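Local coordinates for protein ceramide very long chain fatty acid hydroxylase SCS7 (Saccharomyces cerevisiae, PDB 4ZR1) that hydroxylates the very long chain fatty acids of ceramides, probably at carbon 2, and carries a likely catalytic dimetal centre in its membrane-bound hydroxylase domain, at residues Y185-P190 against F234-K239; L252-K257 against L261-T266. All blocks are in the same frame, centred on the assembly; numbering follows the deposited sequence.

Interaction 1. Residues Y185-P190 against F234-K239; sequences YRLVMP and FLHHSK. With ZN (zinc ion), chain C; BOG (octyl beta-D-glucopyranoside), chain E; BOG (octyl beta-D-glucopyranoside), chain G; BOG (octyl beta-D-glucopyranoside), chain H.
The imidazoles of His236 and His237 both meet Leu187, whose methyl CD1 lies obliquely to each ring, 3.4 Å from His236 CD2 and 3.9 Å from His237 CE1. One face of the His237 ring carries His236 CB, 3.7 Å above its plane and displaced toward the rim. The Phe234 ring has the glycosidic O1 of one octyl glucoside (chain G) off one face, while the alkyl tails of two detergents approach it obliquely.

His236 closes the HX3H histidine box, His232 to His236, at the C-terminal end of helix 211-236, the end assigned to the cytoplasm. His236 binds a zinc ion through NE2 at 2.1 Å; His177, His232, His251 and His255 complete the site. The loop 185-190, which leads into helix 191-208, reaches this box chiefly through Leu187. With CG anti to the backbone N (chi1 -171°), Leu187 extends CD1 to the two imidazoles, and no hydrogen bond joins the segments, so the contact is apolar packing against a metal ligand.

On the detergent-lined side, Phe234 CE2 comes within 3.4 Å of C5' of the chain H detergent, and CD2 within 3.6 Å of C5' of the chain G detergent. Replacing Phe234 by an alanine would probably open a gap against both octyl tails, which would lose the ring they pack on.

Arg186 turns to Asp183 and Glu97 in salt bridges. A third glucoside (chain E) binds the loop backbone, its O2 donating to Arg186 O and its O3 to Leu187 O at 2.7 Å.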
loop_
_atom_site.group_PDB
_atom_site.type_symbol
_atom_site.label_atom_id
_atom_site.label_comp_id
_atom_site.label_asym_id
_atom_site.label_seq_id
_atom_site.Cartn_x
_atom_site.Cartn_y
_atom_site.Cartn_z
ATOM N N TYR A 185 -11.203 0.641 -5.046
ATOM C CA TYR A 185 -11.696 0.041 -3.811
ATOM C C TYR A 185 -10.717 -0.936 -3.182
ATOM O O TYR A 185 -11.047 -1.578 -2.194
ATOM C CB TYR A 185 -13.027 -0.657 -4.045
ATOM C CG TYR A 185 -14.164 0.289 -4.367
ATOM C CD1 TYR A 185 -14.850 0.958 -3.363
ATOM C CD2 TYR A 185 -14.566 0.489 -5.673
ATOM C CE1 TYR A 185 -15.894 1.807 -3.662
ATOM C CE2 TYR A 185 -15.603 1.334 -5.977
ATOM C CZ TYR A 185 -16.268 1.990 -4.975
ATOM O OH TYR A 185 -17.304 2.833 -5.306
ATOM N N ARG A 186 -9.510 -1.032 -3.728
ATOM C CA ARG A 186 -8.488 -1.891 -3.144
ATOM C C ARG A 186 -7.195 -1.137 -2.903
ATOM O O ARG A 186 -6.108 -1.686 -3.074
ATOM C CB ARG A 186 -8.209 -3.098 -4.044
ATOM C CG ARG A 186 -9.088 -4.303 -3.763
ATOM C CD ARG A 186 -10.504 -4.067 -4.235
ATOM N NE ARG A 186 -11.305 -5.273 -4.086
ATOM C CZ ARG A 186 -11.535 -6.146 -5.063
ATOM N NH1 ARG A 186 -11.038 -5.947 -6.285
ATOM N NH2 ARG A 186 -12.269 -7.222 -4.817
ATOM N N LEU A 187 -7.310 0.125 -2.513
ATOM C CA LEU A 187 -6.139 0.934 -2.230
ATOM C C LEU A 187 -5.998 1.129 -0.723
ATOM O O LEU A 187 -5.024 0.673 -0.124
ATOM C CB LEU A 187 -6.223 2.276 -2.969
ATOM C CG LEU A 187 -5.004 3.199 -2.981
ATOM C CD1 LEU A 187 -5.069 4.189 -4.139
ATOM C CD2 LEU A 187 -4.908 3.956 -1.669
ATOM N N VAL A 188 -6.959 1.807 -0.102
ATOM C CA VAL A 188 -6.842 2.034 1.329
ATOM C C VAL A 188 -7.050 0.728 2.069
ATOM O O VAL A 188 -7.538 -0.249 1.508
ATOM C CB VAL A 188 -7.824 3.086 1.851
ATOM C CG1 VAL A 188 -7.718 4.376 1.015
ATOM C CG2 VAL A 188 -9.233 2.542 1.868
ATOM N N MET A 189 -6.648 0.715 3.328
ATOM C CA MET A 189 -6.670 -0.497 4.118
ATOM C C MET A 189 -8.062 -0.741 4.639
ATOM O O MET A 189 -8.717 0.168 5.130
ATOM C CB MET A 189 -5.699 -0.403 5.289
ATOM C CG MET A 189 -4.287 -0.054 4.891
ATOM S SD MET A 189 -3.223 -0.132 6.334
ATOM C CE MET A 189 -3.869 -1.621 7.068
ATOM N N PRO A 190 -8.529 -1.979 4.526
ATOM C CA PRO A 190 -9.800 -2.320 5.161
ATOM C C PRO A 190 -9.635 -2.323 6.673
ATOM O O PRO A 190 -8.596 -2.783 7.147
ATOM C CB PRO A 190 -10.094 -3.722 4.617
ATOM C CG PRO A 190 -8.809 -4.241 4.192
ATOM C CD PRO A 190 -8.008 -3.081 3.707
ATOM N N PHE A 234 -5.289 9.670 -2.933
ATOM C CA PHE A 234 -5.476 10.781 -3.855
ATOM C C PHE A 234 -4.247 10.985 -4.728
ATOM O O PHE A 234 -4.308 11.660 -5.754
ATOM C CB PHE A 234 -5.862 12.051 -3.088
ATOM C CG PHE A 234 -7.250 11.980 -2.501
ATOM C CD1 PHE A 234 -8.360 11.870 -3.332
ATOM C CD2 PHE A 234 -7.446 11.987 -1.130
ATOM C CE1 PHE A 234 -9.640 11.777 -2.806
ATOM C CE2 PHE A 234 -8.723 11.895 -0.596
ATOM C CZ PHE A 234 -9.819 11.792 -1.433
ATOM N N LEU A 235 -3.149 10.347 -4.349
ATOM C CA LEU A 235 -1.992 10.272 -5.225
ATOM C C LEU A 235 -2.309 9.480 -6.500
ATOM O O LEU A 235 -1.798 9.793 -7.571
ATOM C CB LEU A 235 -0.811 9.637 -4.499
ATOM C CG LEU A 235 -0.109 10.455 -3.422
ATOM C CD1 LEU A 235 1.151 9.714 -3.006
ATOM C CD2 LEU A 235 0.225 11.852 -3.931
ATOM N N HIS A 236 -3.146 8.453 -6.383
ATOM C CA HIS A 236 -3.513 7.630 -7.537
ATOM C C HIS A 236 -4.704 8.190 -8.308
ATOM O O HIS A 236 -4.717 8.185 -9.540
ATOM C CB HIS A 236 -3.851 6.197 -7.103
ATOM C CG HIS A 236 -2.653 5.373 -6.762
ATOM N ND1 HIS A 236 -1.891 4.743 -7.719
ATOM C CD2 HIS A 236 -2.087 5.077 -5.568
ATOM C CE1 HIS A 236 -0.900 4.099 -7.130
ATOM N NE2 HIS A 236 -0.998 4.281 -5.826
ATOM N N HIS A 237 -5.704 8.664 -7.573
ATOM C CA HIS A 237 -6.999 8.955 -8.163
ATOM C C HIS A 237 -7.388 10.435 -8.189
ATOM O O HIS A 237 -8.559 10.780 -8.016
ATOM C CB HIS A 237 -8.066 8.144 -7.427
ATOM C CG HIS A 237 -7.936 6.668 -7.634
ATOM N ND1 HIS A 237 -7.568 5.800 -6.630
ATOM C CD2 HIS A 237 -8.097 5.910 -8.746
ATOM C CE1 HIS A 237 -7.529 4.568 -7.107
ATOM N NE2 HIS A 237 -7.846 4.609 -8.390
ATOM N N SER A 238 -6.423 11.311 -8.439
ATOM C CA SER A 238 -6.714 12.737 -8.372
ATOM C C SER A 238 -5.652 13.641 -8.983
ATOM O O SER A 238 -4.455 13.410 -8.810
ATOM C CB SER A 238 -6.925 13.148 -6.916
ATOM O OG SER A 238 -6.934 14.556 -6.801
ATOM N N LYS A 239 -6.099 14.675 -9.692
ATOM C CA LYS A 239 -5.215 15.777 -10.056
ATOM C C LYS A 239 -5.080 16.673 -8.825
ATOM O O LYS A 239 -6.019 17.344 -8.406
ATOM C CB LYS A 239 -5.738 16.547 -11.282
ATOM C CG LYS A 239 -7.119 17.181 -11.142
ATOM C CD LYS A 239 -7.353 18.223 -12.226
ATOM C CE LYS A 239 -7.458 19.621 -11.627
ATOM N NZ LYS A 239 -7.434 20.693 -12.662
HETATM ZN ZN ZN C . 0.159 3.237 -4.434
HETATM C C1 BOG E . -5.142 -4.056 0.868
HETATM O O1 BOG E . -6.469 -4.464 0.617
HETATM C C2 BOG E . -4.780 -2.966 -0.112
HETATM O O2 BOG E . -4.724 -3.551 -1.391
HETATM C C3 BOG E . -3.405 -2.417 0.194
HETATM O O3 BOG E . -3.110 -1.255 -0.549
HETATM C C4 BOG E . -3.232 -2.137 1.655
HETATM O O4 BOG E . -1.867 -1.874 1.870
HETATM C C5 BOG E . -3.640 -3.350 2.447
HETATM O O5 BOG E . -5.005 -3.609 2.198
HETATM C C6 BOG E . -3.351 -3.051 3.911
HETATM O O6 BOG E . -4.218 -3.738 4.787
HETATM C "C1'" BOG E . -6.663 -5.863 0.575
HETATM C "C2'" BOG E . -8.110 -6.204 0.281
HETATM C "C3'" BOG E . -8.408 -7.573 0.860
HETATM C "C4'" BOG E . -9.560 -7.531 1.847
HETATM C "C5'" BOG E . -9.327 -8.525 2.972
HETATM C "C6'" BOG E . -10.624 -8.793 3.698
HETATM C "C7'" BOG E . -10.367 -9.638 4.924
HETATM C "C8'" BOG E . -10.184 -11.080 4.510
HETATM C C1 BOG G . -9.051 16.976 -4.481
HETATM O O1 BOG G . -8.314 16.085 -3.678
HETATM C C2 BOG G . -9.012 16.487 -5.910
HETATM O O2 BOG G . -7.678 16.509 -6.354
HETATM C C3 BOG G . -9.835 17.383 -6.805
HETATM O O3 BOG G . -9.965 16.774 -8.069
HETATM C C4 BOG G . -11.199 17.618 -6.196
HETATM O O4 BOG G . -11.849 18.646 -6.906
HETATM C C5 BOG G . -11.027 18.045 -4.757
HETATM O O5 BOG G . -10.388 17.014 -4.044
HETATM C C6 BOG G . -12.374 18.351 -4.136
HETATM O O6 BOG G . -13.364 17.522 -4.703
HETATM C "C1'" BOG G . -7.147 16.616 -3.093
HETATM C "C2'" BOG G . -6.844 15.835 -1.833
HETATM C "C3'" BOG G . -5.512 16.254 -1.251
HETATM C "C4'" BOG G . -5.524 16.036 0.247
HETATM C "C5'" BOG G . -5.500 14.557 0.560
HETATM C "C6'" BOG G . -4.443 14.301 1.613
HETATM C "C7'" BOG G . -5.018 14.501 3.000
HETATM C "C8'" BOG G . -3.970 14.106 4.014
HETATM C C1 BOG H . -14.084 14.041 -3.357
HETATM O O1 BOG H . -13.558 15.157 -2.676
HETATM C C2 BOG H . -15.381 14.393 -4.058
HETATM O O2 BOG H . -16.325 14.863 -3.121
HETATM C C3 BOG H . -15.935 13.157 -4.736
HETATM O O3 BOG H . -17.025 13.504 -5.558
HETATM C C4 BOG H . -14.862 12.494 -5.572
HETATM O O4 BOG H . -15.338 11.246 -6.025
HETATM C C5 BOG H . -13.595 12.322 -4.755
HETATM O O5 BOG H . -13.151 13.578 -4.300
HETATM C C6 BOG H . -12.506 11.691 -5.598
HETATM O O6 BOG H . -12.438 10.310 -5.330
HETATM C "C1'" BOG H . -12.284 14.933 -2.114
HETATM C "C2'" BOG H . -12.310 15.191 -0.621
HETATM C "C3'" BOG H . -10.906 15.050 -0.066
HETATM C "C4'" BOG H . -10.945 14.861 1.438
HETATM C "C5'" BOG H . -9.782 13.979 1.846
HETATM C "C6'" BOG H . -9.232 14.389 3.195
HETATM C "C7'" BOG H . -9.908 13.600 4.299
HETATM C "C8'" BOG H . -9.112 13.757 5.580
#

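Interaction 2. Residues L252-K257 against L261-T266. With ZN (zinc ion), chain D; ZN (zinc ion), chain C.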
loop_
_atom_site.group_PDB
_atom_site.type_symbol
_atom_site.label_atom_id
_atom_site.label_comp_id
_atom_site.label_asym_id
_atom_site.label_seq_id
_atom_site.Cartn_x
_atom_site.Cartn_y
_atom_site.Cartn_z
ATOM N N LEU A 252 4.025 7.380 -7.881
ATOM C CA LEU A 252 3.651 6.657 -9.086
ATOM C C LEU A 252 4.858 5.969 -9.712
ATOM O O LEU A 252 4.719 4.920 -10.344
ATOM C CB LEU A 252 2.997 7.604 -10.089
ATOM C CG LEU A 252 1.474 7.524 -10.219
ATOM C CD1 LEU A 252 0.799 7.345 -8.885
ATOM C CD2 LEU A 252 0.950 8.771 -10.886
ATOM N N GLU A 253 6.044 6.545 -9.536
ATOM C CA GLU A 253 7.247 5.904 -10.059
ATOM C C GLU A 253 7.599 4.674 -9.228
ATOM O O GLU A 253 8.242 3.747 -9.719
ATOM C CB GLU A 253 8.423 6.877 -10.097
ATOM C CG GLU A 253 8.352 7.879 -11.228
ATOM C CD GLU A 253 9.577 8.762 -11.288
ATOM O OE1 GLU A 253 10.525 8.529 -10.501
ATOM O OE2 GLU A 253 9.589 9.691 -12.121
ATOM N N HIS A 254 7.175 4.667 -7.969
ATOM C CA HIS A 254 7.337 3.482 -7.139
ATOM C C HIS A 254 6.528 2.323 -7.729
ATOM O O HIS A 254 6.880 1.154 -7.595
ATOM C CB HIS A 254 6.897 3.761 -5.704
ATOM C CG HIS A 254 6.718 2.526 -4.884
ATOM N ND1 HIS A 254 7.762 1.910 -4.227
ATOM C CD2 HIS A 254 5.619 1.775 -4.634
ATOM C CE1 HIS A 254 7.313 0.837 -3.601
ATOM N NE2 HIS A 254 6.015 0.734 -3.832
ATOM N N HIS A 255 5.434 2.677 -8.386
ATOM C CA HIS A 255 4.562 1.718 -9.033
ATOM C C HIS A 255 5.050 1.336 -10.439
ATOM O O HIS A 255 5.197 0.160 -10.753
ATOM C CB HIS A 255 3.142 2.287 -9.109
ATOM C CG HIS A 255 2.379 2.182 -7.825
ATOM N ND1 HIS A 255 1.845 0.997 -7.371
ATOM C CD2 HIS A 255 2.058 3.117 -6.900
ATOM C CE1 HIS A 255 1.234 1.202 -6.218
ATOM N NE2 HIS A 255 1.348 2.481 -5.910
ATOM N N TYR A 256 5.304 2.332 -11.281
ATOM C CA TYR A 256 5.530 2.078 -12.698
ATOM C C TYR A 256 6.977 2.248 -13.160
ATOM O O TYR A 256 7.224 2.427 -14.350
ATOM C CB TYR A 256 4.639 2.996 -13.533
ATOM C CG TYR A 256 3.181 2.957 -13.156
ATOM C CD1 TYR A 256 2.327 1.989 -13.681
ATOM C CD2 TYR A 256 2.652 3.894 -12.282
ATOM C CE1 TYR A 256 0.985 1.959 -13.335
ATOM C CE2 TYR A 256 1.323 3.872 -11.934
ATOM C CZ TYR A 256 0.493 2.907 -12.459
ATOM O OH TYR A 256 -0.830 2.906 -12.100
ATOM N N LYS A 257 7.931 2.187 -12.238
ATOM C CA LYS A 257 9.337 2.327 -12.611
ATOM C C LYS A 257 10.270 1.504 -11.720
ATOM O O LYS A 257 11.088 0.720 -12.217
ATOM C CB LYS A 257 9.744 3.798 -12.570
ATOM C CG LYS A 257 11.188 4.059 -12.947
ATOM C CD LYS A 257 11.446 5.551 -13.041
ATOM C CE LYS A 257 12.864 5.859 -13.488
ATOM N NZ LYS A 257 13.066 7.333 -13.592
ATOM N N LEU A 261 12.539 1.188 -4.503
ATOM C CA LEU A 261 12.746 2.529 -3.973
ATOM C C LEU A 261 11.413 3.256 -3.778
ATOM O O LEU A 261 10.357 2.739 -4.150
ATOM C CB LEU A 261 13.640 3.333 -4.911
ATOM C CG LEU A 261 15.006 2.750 -5.250
ATOM C CD1 LEU A 261 15.622 3.548 -6.372
ATOM C CD2 LEU A 261 15.917 2.742 -4.030
ATOM N N GLY A 262 11.471 4.457 -3.199
ATOM C CA GLY A 262 10.305 5.315 -3.062
ATOM C C GLY A 262 9.265 4.805 -2.078
ATOM O O GLY A 262 8.057 4.862 -2.349
ATOM N N PHE A 263 9.727 4.321 -0.928
ATOM C CA PHE A 263 8.832 3.731 0.065
ATOM C C PHE A 263 8.039 4.769 0.859
ATOM O O PHE A 263 6.980 4.452 1.404
ATOM C CB PHE A 263 9.622 2.832 1.014
ATOM C CG PHE A 263 10.352 1.728 0.313
ATOM C CD1 PHE A 263 9.651 0.695 -0.295
ATOM C CD2 PHE A 263 11.734 1.720 0.251
ATOM C CE1 PHE A 263 10.319 -0.329 -0.951
ATOM C CE2 PHE A 263 12.408 0.699 -0.404
ATOM C CZ PHE A 263 11.696 -0.328 -1.008
ATOM N N GLY A 264 8.531 6.004 0.923
ATOM C CA GLY A 264 7.779 7.053 1.585
ATOM C C GLY A 264 6.655 7.548 0.691
ATOM O O GLY A 264 6.887 7.773 -0.495
ATOM N N VAL A 265 5.444 7.710 1.227
ATOM C CA VAL A 265 4.344 8.143 0.371
ATOM C C VAL A 265 3.698 9.427 0.904
ATOM O O VAL A 265 3.107 10.189 0.129
ATOM C CB VAL A 265 3.263 6.985 0.146
ATOM C CG1 VAL A 265 3.769 5.642 0.654
ATOM C CG2 VAL A 265 1.918 7.311 0.752
ATOM N N THR A 266 3.831 9.714 2.195
ATOM C CA THR A 266 3.486 11.073 2.643
ATOM C C THR A 266 4.663 12.011 2.445
ATOM O O THR A 266 4.497 13.232 2.489
ATOM C CB THR A 266 3.065 11.144 4.113
ATOM O OG1 THR A 266 4.111 10.615 4.933
ATOM C CG2 THR A 266 1.784 10.366 4.331
HETATM ZN ZN ZN D . 4.743 -0.558 -2.675
HETATM ZN ZN ZN C . 0.159 3.237 -4.434
#
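His254 points the ring edge bearing ND1 at the carbonyl of Leu261, and the oxygen lies in the imidazole plane. The hydrogen bond from His254 ND1 to Leu261 O is 2.7 Å long and almost straight, at 177°. At chi1 166°, with CG beside the carbonyl carbon, this imidazole leaves helix 242-256 toward the following loop.

Beyond the hydrogen bond, His254 meets Phe263 at an oblique inclination: the two planes make 67° and the centroids stand 5.9 Å apart. Its closest atoms are His254 CE1 and Phe263 CD1, at 4.1 Å. Phe263 sets one face over the carbonyl carbon of Leu261, which lies above the ring centre, so the aromatic ring packs against the same peptide group whose oxygen accepts the ND1-H bond. Gly262 CA and His254 CA are the nearest pair of CA atoms, 5.4 Å apart; a CB on Gly262 would point at the helix, and its positive phi suits a residue lacking a side chain.

The other ring nitrogen, His254 NE2, binds one zinc ion at 2.1 Å, together with His150, His155, His174 and His178. Its neighbour His255 takes a different rotation about chi1, with CG beside the backbone N and anti to the carbonyl carbon, and its NE2 reaches the second zinc ion at 2.0 Å. Consecutive residues of an HX2HH histidine box, His251 to His255, thus serve different metals.

The loop also holds a second ligand, since Phe263 O is hydrogen-bonded to His150 ND1. Because His254 ND1 is the donor, its proton sits on that nitrogen, leaving NE2 unprotonated to coordinate the zinc ion; the carbonyl probably fixes the ring's rotation and may make the imidazole a somewhat stronger electron donor.

Overall arrangement
Interactions 1 and 2 lie in series along the chain, their centres 14 Å apart, and meet at one metal site. His236 of segment 234-239 and His255 of segment 252-257 bind the same zinc ion, with 3.0 Å between His236 NE2 and His255 NE2. The other zinc, held by His254, lies 6.2 Å from the first, so interaction 2 spans both halves of the probable catalytic dimetal centre whereas interaction 1 reaches one. Direct packing joins them as well: Leu252 CD1 is 3.9 Å from His236 ND1, and Leu235 CD1 is 3.7 Å from Val265 O, where helix 211-236 meets helix 242-256 and the loop after it.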